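401aa long hypothetical glucose-1-phosphate thymidylyltransferase (Sulfolobus tokodaii, PDB 2GGO) is probably a bifunctional sugar-phosphate nucleotidyltransferase and acetyltransferase that serves the synthesis of UDP-N-acetylglucosamine and UDP-N-acetylgalactosamine. Local coordinates at residues R42-R47 / E107-I112; L328-R333 / I371-K376. All coordinates share one frame; numbering follows the deposited sequence.

Contact 1. Residues R42-R47 / E107-I112; sequences RKCGIR and EICNII
C44 and C109 are joined by a disulfide, SG to SG 2.1 Å, that ties the turn that follows helix 33-43 to helix 106-111. The C-S-S-C torsion of -88° is close to the preferred right angle and has left-handed sense. In both cysteines SG lies beside its own backbone N and anti to the carbonyl carbon, and this brings the two sulfurs together while the CA atoms stay 4.8 Å apart.

The tight side lies behind the sulfurs. The methyl CG2 of I108 packs on C44 SG at 3.8 Å. I112 has its CG1 between backbone N and carbonyl carbon (chi1 61°), which sends CD1 to 3.4 Å from C44 O. Its other branch, CG2, meets I46 CD1 tip to tip at 3.9 Å. Branched isoleucines suit this place because each can send methyls in two directions: I46, I108 and I112 all also rest on L94 of strand 92-97, so the greasy layer continues into the central sheet. Between C44 and I46 the chain turns out of the helix at G45, which takes a positive phi (84°), adopted readily by glycine, and closes the helix in a Schellman motif.

On the other side the contact thins out toward solvent. K43 offers little more than its backbone O near C109 SG, while its chain leads outward to a weak, long ion pair with E105.

Polar groups add little across this interface. The residue just after helix 33-43 is joined to helix 106-111 by one covalent bond backed by aliphatic packing, a link that should persist unless the cysteines are reduced.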
loop_
_atom_site.group_PDB
_atom_site.type_symbol
_atom_site.label_atom_id
_atom_site.label_comp_id
_atom_site.label_asym_id
_atom_site.label_seq_id
_atom_site.Cartn_x
_atom_site.Cartn_y
_atom_site.Cartn_z
ATOM N N ARG A 42 1.331 5.828 18.350
ATOM C CA ARG A 42 0.835 5.742 19.713
ATOM C C ARG A 42 1.619 4.790 20.560
ATOM O O ARG A 42 1.708 4.978 21.776
ATOM C CB ARG A 42 -0.631 5.337 19.717
ATOM C CG ARG A 42 -1.517 6.443 19.252
ATOM C CD ARG A 42 -2.904 5.904 19.099
ATOM N NE ARG A 42 -3.829 6.909 18.568
ATOM C CZ ARG A 42 -5.047 6.618 18.121
ATOM N NH1 ARG A 42 -5.462 5.353 18.085
ATOM N NH2 ARG A 42 -5.852 7.572 17.676
ATOM N N LYS A 43 2.192 3.748 19.969
ATOM C CA LYS A 43 3.096 2.912 20.761
ATOM C C LYS A 43 4.342 3.681 21.183
ATOM O O LYS A 43 5.013 3.298 22.126
ATOM C CB LYS A 43 3.548 1.680 20.005
ATOM C CG LYS A 43 2.524 0.579 19.938
ATOM C CD LYS A 43 2.824 -0.349 18.758
ATOM C CE LYS A 43 3.715 -1.531 19.155
ATOM N NZ LYS A 43 3.967 -2.444 17.958
ATOM N N CYS A 44 4.687 4.740 20.453
ATOM C CA CYS A 44 5.859 5.576 20.803
ATOM C C CYS A 44 5.512 6.698 21.775
ATOM O O CYS A 44 6.385 7.450 22.134
ATOM C CB CYS A 44 6.552 6.144 19.542
ATOM S SG CYS A 44 7.483 4.783 18.688
ATOM N N GLY A 45 4.241 6.794 22.186
ATOM C CA GLY A 45 3.783 7.896 23.000
ATOM C C GLY A 45 3.386 9.152 22.253
ATOM O O GLY A 45 3.342 10.271 22.845
ATOM N N ILE A 46 3.100 9.015 20.950
ATOM C CA ILE A 46 2.680 10.171 20.166
ATOM C C ILE A 46 1.190 10.049 19.976
ATOM O O ILE A 46 0.708 8.999 19.488
ATOM C CB ILE A 46 3.380 10.258 18.801
ATOM C CG1 ILE A 46 4.868 10.366 18.998
ATOM C CG2 ILE A 46 2.886 11.504 18.007
ATOM C CD1 ILE A 46 5.613 10.601 17.732
ATOM N N ARG A 47 0.468 11.095 20.373
ATOM C CA ARG A 47 -1.007 11.061 20.396
ATOM C C ARG A 47 -1.611 12.167 19.579
ATOM O O ARG A 47 -2.731 12.053 19.035
ATOM C CB ARG A 47 -1.498 11.220 21.805
ATOM C CG ARG A 47 -0.983 10.187 22.733
ATOM C CD ARG A 47 -1.449 8.808 22.451
ATOM N NE ARG A 47 -2.895 8.696 22.447
ATOM C CZ ARG A 47 -3.545 7.541 22.582
ATOM N NH1 ARG A 47 -2.883 6.395 22.816
ATOM N NH2 ARG A 47 -4.880 7.534 22.519
ATOM N N GLU A 107 12.355 2.612 15.825
ATOM C CA GLU A 107 13.179 3.692 15.323
ATOM C C GLU A 107 12.540 5.031 15.585
ATOM O O GLU A 107 13.231 6.020 15.780
ATOM C CB GLU A 107 13.385 3.527 13.820
ATOM C CG GLU A 107 13.606 2.096 13.390
ATOM C CD GLU A 107 15.017 1.620 13.688
ATOM O OE1 GLU A 107 15.838 2.448 14.202
ATOM O OE2 GLU A 107 15.293 0.418 13.410
ATOM N N ILE A 108 11.211 5.062 15.568
ATOM C CA ILE A 108 10.481 6.289 15.818
ATOM C C ILE A 108 10.611 6.651 17.289
ATOM O O ILE A 108 10.950 7.769 17.616
ATOM C CB ILE A 108 9.010 6.174 15.413
ATOM C CG1 ILE A 108 8.893 6.142 13.890
ATOM C CG2 ILE A 108 8.207 7.340 15.970
ATOM C CD1 ILE A 108 7.564 5.688 13.418
ATOM N N CYS A 109 10.365 5.699 18.175
ATOM C CA CYS A 109 10.505 5.957 19.593
ATOM C C CYS A 109 11.895 6.531 19.915
ATOM O O CYS A 109 12.104 7.290 20.862
ATOM C CB CYS A 109 10.278 4.673 20.362
ATOM S SG CYS A 109 8.665 3.879 20.181
ATOM N N ASN A 110 12.840 6.172 19.089
ATOM C CA ASN A 110 14.199 6.492 19.328
ATOM C C ASN A 110 14.487 7.922 18.840
ATOM O O ASN A 110 15.055 8.757 19.574
ATOM C CB ASN A 110 14.978 5.428 18.584
ATOM C CG ASN A 110 16.440 5.472 18.850
ATOM O OD1 ASN A 110 17.053 4.432 19.141
ATOM N ND2 ASN A 110 17.037 6.667 18.734
ATOM N N ILE A 111 14.047 8.210 17.613
ATOM C CA ILE A 111 14.186 9.530 16.972
ATOM C C ILE A 111 13.559 10.697 17.770
ATOM O O ILE A 111 14.094 11.794 17.803
ATOM C CB ILE A 111 13.685 9.487 15.469
ATOM C CG1 ILE A 111 14.294 10.608 14.647
ATOM C CG2 ILE A 111 12.175 9.581 15.348
ATOM C CD1 ILE A 111 14.056 10.457 13.129
ATOM N N ILE A 112 12.441 10.461 18.445
ATOM C CA ILE A 112 11.704 11.560 19.081
ATOM C C ILE A 112 12.407 12.065 20.337
ATOM O O ILE A 112 12.059 13.120 20.886
ATOM C CB ILE A 112 10.237 11.165 19.417
ATOM C CG1 ILE A 112 10.203 9.985 20.393
ATOM C CG2 ILE A 112 9.468 10.874 18.134
ATOM C CD1 ILE A 112 8.786 9.436 20.655
#

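Contact 2. Residues L328-R333 / I371-K376; sequences LIANLR and ILPGVK
I329 and I371 lie side by side in a parallel beta bridge, their CA atoms 4.8 Å apart and their side chains on the same face. Both place CG1 beside the backbone N and anti to the carbonyl carbon (chi1 -54° and -53°); the bridge sets them in step, and the matching torsions give them the same shape. I329 CG1 comes to 4.3 Å from I371 CB. The backbone fixes this register from both sides of I329: I371 N donates to L328 O at 3.1 Å, and A330 N donates to I371 O at 3.0 Å, both bonds almost straight. I371 continues the row to V389 on its far side and also packs on I359 and A357, a buried setting that suits branched aliphatic residues.

Beyond the bridge the partners change character. The single methyl of A330 points at the other segment, where CB sits 3.7 Å from P373 CG. Its small size is consistent with the close approach of the pyrrolidine ring: P373 CG reaches L332 O at 3.6 Å, and P373 CA makes a CA-H...O contact of 3.4 Å with A330 O, a bent one, 125° at the hydrogen. N331 turns away from this ring and gives its ND2 hydrogen to D314.

P373 and G374 occupy the two central positions of a type II turn from L372 to V375. Proline's restricted phi fits the first, and glycine tolerates the positive phi of the second.

A short parallel bridge carrying stacked inward-facing aliphatic residues, followed by a corner, is the hallmark of the left-handed parallel beta-helix of hexapeptide-repeat transferases, to which this C-terminal domain belongs.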
loop_
_atom_site.group_PDB
_atom_site.type_symbol
_atom_site.label_atom_id
_atom_site.label_comp_id
_atom_site.label_asym_id
_atom_site.label_seq_id
_atom_site.Cartn_x
_atom_site.Cartn_y
_atom_site.Cartn_z
ATOM N N LEU A 328 -11.541 -15.626 -15.415
ATOM C CA LEU A 328 -10.300 -16.338 -15.210
ATOM C C LEU A 328 -9.354 -15.194 -15.438
ATOM O O LEU A 328 -9.575 -14.375 -16.271
ATOM C CB LEU A 328 -9.919 -17.364 -16.275
ATOM C CG LEU A 328 -11.040 -18.326 -16.547
ATOM C CD1 LEU A 328 -10.808 -19.284 -17.481
ATOM C CD2 LEU A 328 -10.793 -19.130 -15.189
ATOM N N ILE A 329 -8.417 -15.039 -14.539
ATOM C CA ILE A 329 -7.286 -14.166 -14.708
ATOM C C ILE A 329 -6.061 -14.934 -15.126
ATOM O O ILE A 329 -5.713 -15.967 -14.562
ATOM C CB ILE A 329 -6.983 -13.376 -13.376
ATOM C CG1 ILE A 329 -8.263 -12.660 -12.920
ATOM C CG2 ILE A 329 -5.752 -12.402 -13.657
ATOM C CD1 ILE A 329 -8.102 -11.823 -11.718
ATOM N N ALA A 330 -5.349 -14.425 -16.112
ATOM C CA ALA A 330 -4.130 -15.024 -16.537
ATOM C C ALA A 330 -3.003 -14.391 -15.721
ATOM O O ALA A 330 -3.021 -13.194 -15.529
ATOM C CB ALA A 330 -3.944 -14.664 -17.932
ATOM N N ASN A 331 -2.011 -15.160 -15.281
ATOM C CA ASN A 331 -0.904 -14.549 -14.546
ATOM C C ASN A 331 0.462 -14.748 -15.192
ATOM O O ASN A 331 1.485 -14.468 -14.558
ATOM C CB ASN A 331 -0.857 -15.006 -13.097
ATOM C CG ASN A 331 -0.952 -16.442 -12.955
ATOM O OD1 ASN A 331 -1.233 -17.155 -13.912
ATOM N ND2 ASN A 331 -0.772 -16.912 -11.747
ATOM N N LEU A 332 0.483 -15.184 -16.444
ATOM C CA LEU A 332 1.716 -15.500 -17.168
ATOM C C LEU A 332 1.583 -15.160 -18.658
ATOM O O LEU A 332 0.614 -15.591 -19.271
ATOM C CB LEU A 332 1.980 -16.976 -16.997
ATOM C CG LEU A 332 3.259 -17.685 -17.424
ATOM C CD1 LEU A 332 4.331 -17.377 -16.385
ATOM C CD2 LEU A 332 2.921 -19.106 -17.404
ATOM N N ARG A 333 2.552 -14.423 -19.234
ATOM C CA ARG A 333 2.537 -14.068 -20.681
ATOM C C ARG A 333 2.910 -15.297 -21.531
ATOM O O ARG A 333 3.633 -16.199 -21.043
ATOM C CB ARG A 333 3.525 -12.940 -21.032
ATOM C CG ARG A 333 3.353 -11.579 -20.357
ATOM C CD ARG A 333 4.290 -10.532 -21.050
ATOM N NE ARG A 333 3.993 -10.429 -22.491
ATOM C CZ ARG A 333 3.032 -9.676 -23.048
ATOM N NH1 ARG A 333 2.253 -8.895 -22.297
ATOM N NH2 ARG A 333 2.842 -9.697 -24.375
ATOM N N ILE A 371 -9.406 -12.185 -18.475
ATOM C CA ILE A 371 -8.482 -11.049 -18.168
ATOM C C ILE A 371 -6.970 -11.321 -18.370
ATOM O O ILE A 371 -6.420 -12.196 -17.774
ATOM C CB ILE A 371 -8.747 -10.663 -16.687
ATOM C CG1 ILE A 371 -10.269 -10.440 -16.563
ATOM C CG2 ILE A 371 -7.829 -9.408 -16.276
ATOM C CD1 ILE A 371 -10.810 -10.012 -15.269
ATOM N N LEU A 372 -6.267 -10.563 -19.273
ATOM C CA LEU A 372 -4.858 -10.800 -19.477
ATOM C C LEU A 372 -3.904 -10.399 -18.331
ATOM O O LEU A 372 -4.279 -9.652 -17.397
ATOM C CB LEU A 372 -4.418 -10.108 -20.770
ATOM C CG LEU A 372 -4.717 -11.116 -21.865
ATOM C CD1 LEU A 372 -6.199 -11.469 -22.014
ATOM C CD2 LEU A 372 -4.221 -10.627 -23.198
ATOM N N PRO A 373 -2.635 -10.889 -18.386
ATOM C CA PRO A 373 -1.771 -10.487 -17.229
ATOM C C PRO A 373 -1.432 -8.960 -17.126
ATOM O O PRO A 373 -1.321 -8.228 -18.164
ATOM C CB PRO A 373 -0.511 -11.395 -17.390
ATOM C CG PRO A 373 -0.970 -12.512 -18.404
ATOM C CD PRO A 373 -1.895 -11.750 -19.337
ATOM N N GLY A 374 -1.378 -8.459 -15.899
ATOM C CA GLY A 374 -1.064 -7.073 -15.600
ATOM C C GLY A 374 -2.073 -6.012 -16.011
ATOM O O GLY A 374 -1.743 -4.824 -16.035
ATOM N N VAL A 375 -3.317 -6.430 -16.304
ATOM C CA VAL A 375 -4.340 -5.492 -16.771
ATOM C C VAL A 375 -4.934 -4.811 -15.568
ATOM O O VAL A 375 -5.071 -5.427 -14.487
ATOM C CB VAL A 375 -5.396 -6.250 -17.692
ATOM C CG1 VAL A 375 -6.753 -5.681 -17.604
ATOM C CG2 VAL A 375 -4.918 -6.255 -19.129
ATOM N N LYS A 376 -5.284 -3.520 -15.721
ATOM C CA LYS A 376 -5.998 -2.809 -14.660
ATOM C C LYS A 376 -7.401 -2.579 -15.073
ATOM O O LYS A 376 -7.650 -2.216 -16.217
ATOM C CB LYS A 376 -5.340 -1.478 -14.289
ATOM C CG LYS A 376 -3.857 -1.694 -13.982
ATOM C CD LYS A 376 -3.073 -0.438 -13.680
ATOM C CE LYS A 376 -3.643 0.733 -14.409
ATOM N NZ LYS A 376 -2.971 1.932 -13.853
#

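Overall arrangement
From the N terminus, the chain begins in the nucleotidyltransferase part, where contact 1 joins 42-47 to 107-112. Strands 48-53, 69-72 and 92-97 lie between them, so the disulfide closes a loop holding three strands of the mixed sheet. The chain then completes this domain and passes into the parallel beta-helix, where contact 2 joins 328-333 to 371-376 across a loop that holds strands 340-343 and 346-349 and then strands 358-359 and 364-365 of the beta-helix. The two loops follow in series, neither nested nor crossed. With centres about 42 Å apart and nearest atoms about 29 Å apart, on opposite sides of the chain's centre, each contact belongs to a different domain.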